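Local atomic coordinates of SUMO1 linked HERC2 ZZ domain (Small ubiquitin-related modifier 1,E3 ubiquitin-protein ligase HERC2) (Homo sapiens, PDB entry 6WW3), a protein that joins a SUMO1 tail to the zinc-binding ZZ domain of the E3 ubiquitin ligase HERC2, a module that binds SUMO1 and histone H3. Residues Phe26-Cys31 with Lys44-Arg49. Sequence-based numbering, arbitrary orientation.
Sequences FKCRNC and KKHNTR. With ZN (zinc ion), chain D.
Cys-28, Cys-31 and His-46 meet at a zinc ion, and this shared metal carries most of the contact between the two segments, both within the HERC2 ZZ domain. The two thiolates reach the metal from the end of strand 25-28 and the turn beyond it, each with SG 2.3 Å from zinc. From the loop after helix 38-43, His-46 supplies NE2, 2.1 Å from the zinc; its CG lies anti to the backbone N (chi1 -162°), which sends the ring across to the cysteines. His-50, through ND1, completes this Cys2His2 site, one of two in the cross-brace topology of ZZ and RING-type domains; Cys-13, Cys-16, Cys-37 and Cys-40 form the other, so ligand pairs alternate between the zincs along the chain.

The shared zinc sets the spacing of its ligands. Cys-31 SG sits at the edge of the imidazole, near its plane and 3.4 Å from His-46 NE2, whereas Cys-28 SG approaches the same ring obliquely. Phe-34 and Phe-52 also meet the His-46 ring, the latter edge-to-face.

Hydrogen bonds to sulfur order the CxxC turn: Cys-28 SG accepts from the backbone N of Asn-30 and of Cys-31, both at 3.4 Å and nearly straight (163° and 167°). Within 44-49, Asn-47 OD1 accepts a hydrogen bond from the backbone N of Arg-49 at 2.7 Å in the carbonyl plane, an Asx turn just ahead of His-50.

A water forms a second link, accepting from Asn-30 ND2 (3.1 Å) and donating to Arg-49 O (3.3 Å), while Asn-30 OD1 accepts a hydrogen bond from the backbone N of Thr-51.

With two N-H groups directed at it, the Cys-28 thiolate probably has part of its negative charge offset, and coordination, more than direct packing, ties the CxxC turn to the histidine loop.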
loop_
_atom_site.group_PDB
_atom_site.type_symbol
_atom_site.label_atom_id
_atom_site.label_comp_id
_atom_site.label_asym_id
_atom_site.label_seq_id
_atom_site.Cartn_x
_atom_site.Cartn_y
_atom_site.Cartn_z
ATOM N N PHE A 26 -0.847 -1.673 1.032
ATOM C CA PHE A 26 -2.298 -1.682 1.207
ATOM C C PHE A 26 -2.964 -1.380 -0.131
ATOM O O PHE A 26 -2.969 -0.231 -0.580
ATOM C CB PHE A 26 -2.734 -0.688 2.283
ATOM C CG PHE A 26 -2.251 -1.054 3.662
ATOM C CD1 PHE A 26 -3.070 -1.769 4.527
ATOM C CD2 PHE A 26 -0.962 -0.727 4.072
ATOM C CE1 PHE A 26 -2.621 -2.127 5.790
ATOM C CE2 PHE A 26 -0.506 -1.085 5.332
ATOM C CZ PHE A 26 -1.346 -1.781 6.191
ATOM N N LYS A 27 -3.550 -2.408 -0.751
ATOM C CA LYS A 27 -4.209 -2.266 -2.046
ATOM C C LYS A 27 -5.710 -2.069 -1.852
ATOM O O LYS A 27 -6.361 -2.859 -1.165
ATOM C CB LYS A 27 -3.957 -3.489 -2.931
ATOM C CG LYS A 27 -4.679 -3.393 -4.298
ATOM C CD LYS A 27 -4.304 -4.547 -5.229
ATOM C CE LYS A 27 -5.123 -4.544 -6.523
ATOM N NZ LYS A 27 -5.077 -3.250 -7.272
ATOM N N CYS A 28 -6.256 -1.021 -2.449
ATOM C CA CYS A 28 -7.696 -0.807 -2.358
ATOM C C CYS A 28 -8.438 -1.876 -3.143
ATOM O O CYS A 28 -8.084 -2.165 -4.289
ATOM C CB CYS A 28 -8.088 0.575 -2.871
ATOM S SG CYS A 28 -9.842 0.878 -2.608
ATOM N N ARG A 29 -9.470 -2.466 -2.526
ATOM C CA ARG A 29 -10.277 -3.485 -3.194
ATOM C C ARG A 29 -11.330 -2.910 -4.130
ATOM O O ARG A 29 -11.925 -3.670 -4.903
ATOM C CB ARG A 29 -10.976 -4.382 -2.159
ATOM C CG ARG A 29 -10.008 -5.191 -1.291
ATOM C CD ARG A 29 -10.715 -6.011 -0.208
ATOM N NE ARG A 29 -9.854 -7.103 0.263
ATOM C CZ ARG A 29 -9.418 -7.248 1.513
ATOM N NH1 ARG A 29 -8.632 -8.276 1.823
ATOM N NH2 ARG A 29 -9.772 -6.387 2.457
ATOM N N ASN A 30 -11.537 -1.598 -4.124
ATOM C CA ASN A 30 -12.610 -0.971 -4.886
ATOM C C ASN A 30 -12.091 -0.115 -6.030
ATOM O O ASN A 30 -12.583 -0.224 -7.157
ATOM C CB ASN A 30 -13.446 -0.141 -3.921
ATOM C CG ASN A 30 -13.812 -0.929 -2.685
ATOM O OD1 ASN A 30 -13.011 -1.037 -1.741
ATOM N ND2 ASN A 30 -15.046 -1.442 -2.650
ATOM N N CYS A 31 -11.096 0.727 -5.773
ATOM C CA CYS A 31 -10.388 1.406 -6.849
ATOM C C CYS A 31 -9.772 0.384 -7.810
ATOM O O CYS A 31 -9.537 -0.780 -7.464
ATOM C CB CYS A 31 -9.291 2.318 -6.284
ATOM S SG CYS A 31 -9.850 3.723 -5.301
ATOM N N LYS A 44 -3.882 9.329 5.190
ATOM C CA LYS A 44 -4.516 9.971 4.050
ATOM C C LYS A 44 -6.003 9.678 4.022
ATOM O O LYS A 44 -6.454 8.599 4.411
ATOM C CB LYS A 44 -3.887 9.527 2.727
ATOM C CG LYS A 44 -2.817 10.453 2.158
ATOM C CD LYS A 44 -1.620 10.607 3.020
ATOM C CE LYS A 44 -0.486 11.192 2.210
ATOM N NZ LYS A 44 0.680 11.460 3.091
ATOM N N LYS A 45 -6.763 10.652 3.532
ATOM C CA LYS A 45 -8.194 10.478 3.361
ATOM C C LYS A 45 -8.480 9.670 2.095
ATOM O O LYS A 45 -7.811 9.829 1.069
ATOM C CB LYS A 45 -8.871 11.849 3.322
ATOM N N HIS A 46 -9.462 8.776 2.191
ATOM C CA HIS A 46 -9.856 7.915 1.089
ATOM C C HIS A 46 -11.318 7.578 1.311
ATOM O O HIS A 46 -11.799 7.631 2.444
ATOM C CB HIS A 46 -9.002 6.637 1.030
ATOM C CG HIS A 46 -9.044 5.931 -0.292
ATOM N ND1 HIS A 46 -8.253 6.300 -1.356
ATOM C CD2 HIS A 46 -9.779 4.877 -0.720
ATOM C CE1 HIS A 46 -8.499 5.506 -2.382
ATOM N NE2 HIS A 46 -9.429 4.641 -2.026
ATOM N N ASN A 47 -12.017 7.231 0.224
ATOM C CA ASN A 47 -13.422 6.861 0.321
ATOM C C ASN A 47 -13.609 5.904 1.480
ATOM O O ASN A 47 -12.979 4.847 1.527
ATOM C CB ASN A 47 -13.882 6.227 -0.995
ATOM C CG ASN A 47 -15.366 5.861 -0.999
ATOM O OD1 ASN A 47 -15.868 5.241 -0.064
ATOM N ND2 ASN A 47 -16.059 6.204 -2.080
ATOM N N THR A 48 -14.403 6.305 2.444
ATOM C CA THR A 48 -14.584 5.545 3.666
ATOM C C THR A 48 -15.289 4.228 3.484
ATOM O O THR A 48 -15.258 3.442 4.325
ATOM C CB THR A 48 -15.283 6.384 4.757
ATOM O OG1 THR A 48 -16.508 6.870 4.272
ATOM C CG2 THR A 48 -14.382 7.575 5.160
ATOM N N ARG A 49 -15.905 4.019 2.345
ATOM C CA ARG A 49 -16.547 2.771 2.066
ATOM C C ARG A 49 -15.616 1.835 1.274
ATOM O O ARG A 49 -15.935 0.735 1.074
ATOM C CB ARG A 49 -17.905 2.936 1.429
ATOM C CG ARG A 49 -18.946 3.558 2.304
ATOM C CD ARG A 49 -19.383 2.678 3.474
ATOM N NE ARG A 49 -19.783 3.560 4.534
ATOM C CZ ARG A 49 -21.031 3.915 4.736
ATOM N NH1 ARG A 49 -21.291 4.752 5.699
ATOM N NH2 ARG A 49 -22.025 3.438 3.957
HETATM ZN ZN ZN D . -10.271 3.088 -3.166
HETATM O O HOH W 1 -15.052 -2.334 0.294
#